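Local coordinates for protein mandelate racemase/muconate lactonizing enzyme (PDB 2QDD) that is of unknown function but, as a magnesium-binding member of the enolase superfamily, probably catalyses a reaction that begins by abstracting a proton next to a carboxylate, at residues L13-A18 and G297-A302; G151-A156 and A185-G190; E244-F249 and L253-R258. One frame throughout, in Å; residues are numbered along the deposited sequence.

Interaction 1: residues L13-A18 and G297-A302; sequences LDLPLA and GGTALA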
# COMPACT_ATOMS: atom_id res chain seq x y z
N LEU A 13 34.38 -23.74 28.18
CA LEU A 13 33.70 -24.29 29.34
C LEU A 13 32.72 -25.34 28.85
O LEU A 13 31.92 -25.09 27.95
CB LEU A 13 32.96 -23.18 30.10
CG LEU A 13 33.74 -22.23 31.04
CD1 LEU A 13 34.52 -21.15 30.29
CD2 LEU A 13 32.80 -21.59 32.04
N ASP A 14 32.79 -26.53 29.44
CA ASP A 14 31.84 -27.60 29.19
C ASP A 14 30.80 -27.58 30.30
O ASP A 14 31.10 -27.90 31.46
CB ASP A 14 32.57 -28.95 29.19
CG ASP A 14 31.90 -29.99 28.32
OD1 ASP A 14 30.74 -30.35 28.60
OD2 ASP A 14 32.55 -30.46 27.36
N LEU A 15 29.57 -27.18 29.97
CA LEU A 15 28.55 -26.94 30.98
C LEU A 15 27.39 -27.92 30.85
O LEU A 15 26.54 -27.75 29.98
CB LEU A 15 28.01 -25.52 30.89
CG LEU A 15 28.93 -24.31 30.94
CD1 LEU A 15 28.13 -23.12 30.47
CD2 LEU A 15 29.46 -24.08 32.35
N PRO A 16 27.35 -28.95 31.71
CA PRO A 16 26.25 -29.91 31.65
C PRO A 16 24.93 -29.27 32.06
O PRO A 16 24.90 -28.42 32.95
CB PRO A 16 26.67 -30.99 32.66
CG PRO A 16 27.59 -30.30 33.60
CD PRO A 16 28.31 -29.26 32.79
N LEU A 17 23.86 -29.65 31.37
CA LEU A 17 22.52 -29.23 31.74
C LEU A 17 21.96 -30.10 32.86
O LEU A 17 22.28 -31.29 32.95
CB LEU A 17 21.59 -29.27 30.52
CG LEU A 17 21.95 -28.40 29.31
CD1 LEU A 17 21.17 -28.86 28.09
CD2 LEU A 17 21.72 -26.93 29.58
N ALA A 18 21.12 -29.49 33.70
CA ALA A 18 20.35 -30.20 34.71
C ALA A 18 19.32 -31.16 34.10
O ALA A 18 19.14 -32.28 34.59
CB ALA A 18 19.67 -29.21 35.65
N GLY A 297 21.84 -18.40 26.42
CA GLY A 297 22.16 -19.45 27.38
C GLY A 297 23.46 -19.17 28.10
O GLY A 297 24.10 -18.14 27.89
N GLY A 298 23.84 -20.11 28.96
CA GLY A 298 25.14 -20.09 29.61
C GLY A 298 25.10 -19.62 31.05
O GLY A 298 24.07 -19.70 31.71
N THR A 299 26.24 -19.13 31.52
CA THR A 299 26.46 -18.95 32.95
C THR A 299 25.89 -17.61 33.41
O THR A 299 25.40 -16.82 32.60
CB THR A 299 27.96 -19.01 33.33
OG1 THR A 299 28.61 -17.80 32.94
CG2 THR A 299 28.65 -20.20 32.68
N ALA A 300 25.99 -17.37 34.72
CA ALA A 300 25.58 -16.12 35.34
C ALA A 300 26.36 -14.89 34.83
O ALA A 300 25.98 -13.77 35.13
CB ALA A 300 25.66 -16.22 36.86
N LEU A 301 27.43 -15.12 34.07
CA LEU A 301 28.18 -14.03 33.46
C LEU A 301 27.40 -13.34 32.32
O LEU A 301 27.17 -12.13 32.37
CB LEU A 301 29.57 -14.51 32.99
CG LEU A 301 30.57 -13.48 32.43
CD1 LEU A 301 30.75 -12.32 33.35
CD2 LEU A 301 31.91 -14.07 32.10
N ALA A 302 26.97 -14.12 31.33
CA ALA A 302 26.02 -13.66 30.30
C ALA A 302 24.67 -13.19 30.87
O ALA A 302 24.13 -12.18 30.43
CB ALA A 302 25.80 -14.75 29.25
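Leu15 and Thr299 meet methyl against methyl, with their side chains crossing at about a right angle. The leucine puts both branches to the same carbon. CD1 of Leu15 lies 3.7 Å from CG2 of Thr299, and CD2 of Leu15 lies 4.0 Å from it, so the fork of the leucine straddles the threonine methyl. Leu13, two residues back on the strand, points the same way and brings its CD2 to 4.4 Å from CG2 of Thr299. Beside this cluster the backbone of Gly298 passes close, its CA 4.3 Å from Leu15 CD1.

Thr299 is turned so that its two branches do different work. With chi1 at 75°, OG1 sits between the backbone N and the carbonyl carbon, and CG2 is left to face the leucines. Thr299 is the N-cap of helix 300-311, and OG1 accepts a hydrogen bond of 3.1 Å from Leu301 N. The same hydroxyl also bonds to Glu51 and Tyr37. A valine here would probably keep the methyl packing but leave Leu301 N without its cap and Glu51 and Tyr37 without this partner.

The contact joins the N-terminal capping domain to the barrel domain. Its chemistry is split: across the two segments the hold is apolar, while the buried hydroxyl is satisfied by Leu301 N, Glu51 and Tyr37, which probably holds Thr299 in this one rotation.

Interaction 2: residues G151-A156 and A185-G190; sequences GLIAEA and AGLPDG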
# COMPACT_ATOMS: atom_id res chain seq x y z
N GLY A 151 0.33 -28.82 36.86
CA GLY A 151 1.07 -29.28 38.05
C GLY A 151 2.46 -28.68 38.16
O GLY A 151 2.89 -28.30 39.25
N LEU A 152 3.16 -28.59 37.03
CA LEU A 152 4.45 -27.89 36.95
C LEU A 152 4.36 -26.39 37.25
O LEU A 152 5.32 -25.81 37.76
CB LEU A 152 5.10 -28.11 35.57
CG LEU A 152 5.76 -29.46 35.26
CD1 LEU A 152 6.00 -29.58 33.76
CD2 LEU A 152 7.07 -29.65 36.02
N ILE A 153 3.22 -25.79 36.92
CA ILE A 153 2.96 -24.36 37.17
C ILE A 153 2.75 -24.09 38.67
O ILE A 153 3.30 -23.13 39.21
CB ILE A 153 1.75 -23.85 36.30
CG1 ILE A 153 2.24 -23.47 34.90
CG2 ILE A 153 1.02 -22.67 36.95
CD1 ILE A 153 1.13 -23.40 33.86
N ALA A 154 1.98 -24.97 39.32
CA ALA A 154 1.78 -24.93 40.77
C ALA A 154 3.08 -25.16 41.55
O ALA A 154 3.30 -24.56 42.61
CB ALA A 154 0.71 -25.93 41.19
N GLU A 155 3.94 -26.03 41.01
CA GLU A 155 5.30 -26.22 41.49
C GLU A 155 6.15 -24.95 41.36
O GLU A 155 6.89 -24.59 42.28
CB GLU A 155 5.96 -27.38 40.74
CG GLU A 155 7.18 -27.98 41.42
CD GLU A 155 7.82 -29.08 40.59
OE1 GLU A 155 9.02 -28.94 40.24
OE2 GLU A 155 7.14 -30.09 40.29
N ALA A 156 6.03 -24.28 40.21
CA ALA A 156 6.78 -23.06 39.92
C ALA A 156 6.32 -21.89 40.78
O ALA A 156 7.15 -21.09 41.23
CB ALA A 156 6.66 -22.71 38.44
N ALA A 185 -6.87 -21.00 31.78
CA ALA A 185 -7.99 -20.99 32.72
C ALA A 185 -7.60 -21.44 34.13
O ALA A 185 -8.32 -21.16 35.10
CB ALA A 185 -9.14 -21.83 32.19
N GLY A 186 -6.47 -22.13 34.25
CA GLY A 186 -6.02 -22.67 35.54
C GLY A 186 -4.78 -22.00 36.12
O GLY A 186 -4.08 -22.60 36.93
N LEU A 187 -4.52 -20.77 35.70
CA LEU A 187 -3.50 -19.94 36.35
C LEU A 187 -3.96 -19.49 37.74
O LEU A 187 -5.14 -19.14 37.92
CB LEU A 187 -3.15 -18.72 35.50
CG LEU A 187 -1.99 -18.79 34.51
CD1 LEU A 187 -1.76 -17.41 33.92
CD2 LEU A 187 -0.71 -19.31 35.14
N PRO A 188 -3.04 -19.49 38.72
CA PRO A 188 -3.22 -18.72 39.96
C PRO A 188 -3.32 -17.22 39.70
O PRO A 188 -2.85 -16.73 38.67
CB PRO A 188 -1.96 -19.06 40.78
CG PRO A 188 -0.99 -19.64 39.81
CD PRO A 188 -1.78 -20.26 38.72
N ASP A 189 -3.93 -16.50 40.65
CA ASP A 189 -4.26 -15.08 40.48
C ASP A 189 -3.01 -14.21 40.50
O ASP A 189 -2.13 -14.39 41.34
CB ASP A 189 -5.22 -14.62 41.57
CG ASP A 189 -6.52 -15.41 41.59
OD1 ASP A 189 -7.49 -14.96 40.94
OD2 ASP A 189 -6.56 -16.47 42.25
N GLY A 190 -2.94 -13.28 39.55
CA GLY A 190 -1.79 -12.37 39.41
C GLY A 190 -0.68 -12.90 38.52
O GLY A 190 0.23 -12.15 38.13
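Ile153 reaches from its helix to the loop 185-190 with its short branch. CG2 is the methyl that touches, 4.1 Å from CD of Pro188 and 4.2 Å from CD2 of Leu187. Those two partner carbons lie 3.9 Å from each other, CD2 of Leu187 to CD of Pro188. The three carbons thus form a nearly equilateral triangle, and the isoleucine methyl rests over the step between two consecutive residues.

The first torsion of Ile153 sets this up. At chi1 -84° it places CG2 opposite the backbone N, on the flank that faces the loop. The other branch, CG1, stands beside the N. Its CD1 runs on in an extended line and stays 4.7 Å from CD2 of Leu187. Ile153 also packs on Ile141 of strand 135-141.

Both segments belong to the barrel domain, where strands and helices follow one another in beta-alpha-beta crossovers. Helix 146-159 links strands 135-141 and 163-167. Helix 173-185 links 163-167 to 192-196, and the loop with Leu187 and Pro188 leads from it into that last strand. The contact therefore ties one crossover to the next at the outside of the barrel.

Leu187 does not set out straight at the helix, but its end swings closer. Its chi1 of -92° is away from a staggered value, and chi2 is extended. The Leu187 and Ile153 side chains cross at about a right angle, and only CD2 of Leu187 comes up to Ile153, while CD1 turns off. Leu187 also touches His164 of strand 163-167. Pro188, by contrast, offers its ring directly, and the CD corner leads.

Interaction 3: residues E244-F249 and L253-R258; sequences ECLHEF and LAAWSR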
# COMPACT_ATOMS: atom_id res chain seq x y z
N GLU A 244 13.45 -15.13 17.56
CA GLU A 244 14.58 -15.76 16.84
C GLU A 244 14.80 -15.25 15.42
O GLU A 244 15.89 -15.40 14.88
CB GLU A 244 14.44 -17.28 16.85
CG GLU A 244 14.61 -17.91 18.23
CD GLU A 244 13.29 -18.11 18.97
OE1 GLU A 244 12.26 -17.56 18.52
OE2 GLU A 244 13.28 -18.80 20.01
N CYS A 245 13.77 -14.66 14.81
CA CYS A 245 13.88 -14.13 13.44
C CYS A 245 14.56 -12.77 13.36
O CYS A 245 14.81 -12.26 12.27
CB CYS A 245 12.51 -14.10 12.73
SG CYS A 245 11.23 -13.10 13.54
N LEU A 246 14.87 -12.19 14.52
CA LEU A 246 15.37 -10.82 14.59
C LEU A 246 16.89 -10.77 14.81
O LEU A 246 17.36 -10.76 15.94
CB LEU A 246 14.66 -10.06 15.71
CG LEU A 246 13.14 -9.96 15.69
CD1 LEU A 246 12.67 -9.67 17.09
CD2 LEU A 246 12.66 -8.88 14.72
N HIS A 247 17.64 -10.74 13.72
CA HIS A 247 19.09 -10.92 13.80
C HIS A 247 19.83 -9.59 13.90
O HIS A 247 20.93 -9.53 14.46
CB HIS A 247 19.59 -11.74 12.61
CG HIS A 247 19.00 -13.12 12.55
ND1 HIS A 247 19.37 -14.12 13.42
CD2 HIS A 247 18.07 -13.65 11.72
CE1 HIS A 247 18.68 -15.22 13.13
NE2 HIS A 247 17.89 -14.96 12.11
N GLU A 248 19.23 -8.53 13.36
CA GLU A 248 19.84 -7.20 13.36
C GLU A 248 18.78 -6.09 13.41
O GLU A 248 17.58 -6.37 13.36
CB GLU A 248 20.76 -7.02 12.15
CG GLU A 248 20.17 -7.46 10.81
CD GLU A 248 21.22 -7.52 9.69
OE1 GLU A 248 22.30 -6.90 9.84
OE2 GLU A 248 20.95 -8.19 8.67
N PHE A 249 19.23 -4.84 13.53
CA PHE A 249 18.33 -3.70 13.74
C PHE A 249 17.29 -3.55 12.63
O PHE A 249 16.12 -3.24 12.90
CB PHE A 249 19.12 -2.40 13.92
CG PHE A 249 18.25 -1.19 14.16
CD1 PHE A 249 17.57 -1.04 15.36
CD2 PHE A 249 18.12 -0.21 13.18
CE1 PHE A 249 16.76 0.08 15.59
CE2 PHE A 249 17.32 0.91 13.40
CZ PHE A 249 16.64 1.06 14.60
N LEU A 253 13.14 -2.91 12.59
CA LEU A 253 12.55 -1.92 11.69
C LEU A 253 11.51 -2.49 10.74
O LEU A 253 10.46 -1.90 10.53
CB LEU A 253 13.67 -1.26 10.88
CG LEU A 253 13.81 0.26 10.88
CD1 LEU A 253 13.70 0.84 12.28
CD2 LEU A 253 15.12 0.65 10.22
N ALA A 254 11.82 -3.65 10.16
CA ALA A 254 10.89 -4.42 9.33
C ALA A 254 9.68 -4.92 10.10
O ALA A 254 8.55 -4.80 9.61
CB ALA A 254 11.61 -5.58 8.65
N ALA A 255 9.90 -5.48 11.29
CA ALA A 255 8.82 -5.96 12.15
C ALA A 255 7.87 -4.83 12.53
O ALA A 255 6.65 -5.01 12.52
CB ALA A 255 9.38 -6.62 13.42
N TRP A 256 8.44 -3.67 12.84
CA TRP A 256 7.68 -2.48 13.21
C TRP A 256 6.77 -1.96 12.07
O TRP A 256 5.58 -1.70 12.29
CB TRP A 256 8.60 -1.36 13.72
CG TRP A 256 7.86 -0.09 13.93
CD1 TRP A 256 7.05 0.23 14.98
CD2 TRP A 256 7.81 1.02 13.03
NE1 TRP A 256 6.51 1.48 14.80
CE2 TRP A 256 6.96 1.99 13.60
CE3 TRP A 256 8.40 1.29 11.78
CZ2 TRP A 256 6.69 3.22 12.99
CZ3 TRP A 256 8.13 2.51 11.17
CH2 TRP A 256 7.28 3.46 11.77
N SER A 257 7.33 -1.82 10.87
CA SER A 257 6.60 -1.26 9.74
C SER A 257 5.53 -2.19 9.15
O SER A 257 4.59 -1.72 8.51
CB SER A 257 7.55 -0.76 8.65
OG SER A 257 8.40 -1.79 8.20
N ARG A 258 5.68 -3.50 9.37
CA ARG A 258 4.66 -4.48 8.99
C ARG A 258 3.55 -4.60 10.03
O ARG A 258 2.50 -5.17 9.76
CB ARG A 258 5.28 -5.87 8.78
CG ARG A 258 6.13 -6.02 7.54
CD ARG A 258 7.07 -7.20 7.70
NE ARG A 258 7.60 -7.69 6.43
CZ ARG A 258 7.02 -8.61 5.67
NH1 ARG A 258 7.59 -8.98 4.54
NH2 ARG A 258 5.87 -9.17 6.04
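Leu253 N donates to Phe249 O over 3.0 Å, the one backbone hydrogen bond between the segments. The bond is nearly straight at 173°. It lies in the carbonyl plane and spans four residues, as in the first turn of an alpha helix.

The apolar contacts lie at two places. At the first, CD1 of Leu253 meets the far end of the Phe249 ring obliquely, 3.8 Å from CZ of Phe249, and CD2 of Leu253 lies 3.9 Å from CE2 of Phe249. The ring is carried there by chi1 at -179°, with CG opposite the backbone N. Trp256 of a neighbouring subunit also packs on Leu253. At the second, CD2 of Leu246 touches CB of Ala255 at 4.2 Å, bringing the loop against the helix.

Within the helix, Leu253 O takes two donors. Ser257 N gives the helical bond, and Ser257 OG adds a second one of 3.1 Å.

The segment 244-249 lies in the loop after barrel strand 240-242 and begins with Glu244, a magnesium ligand of this protein. Helix 249-258 is flanked by helix 274-287, whose Phe283 meets Phe249 edge to face, and by helix 226-233, whose Leu226 packs on Ala255.

The three contacts are separate and do not touch. Interaction 1 joins the N-terminal domain to the barrel, and the chain loop it closes contains the other two. Interactions 2 and 3 follow in series within the barrel domain, their centres 33 Å apart. Interactions 1 and 3 lie on opposite sides of the chain's centre, 28 Å between centres. Interaction 3 is nearest the metal site. It includes Glu244, and the side chain of Leu246 is about 6 Å from that of Asp243 and about 9 Å from that of Glu220. In interaction 2 the side chain of Ile153 is about 12 Å from that of Asp196. No magnesium is bound to this chain in the model.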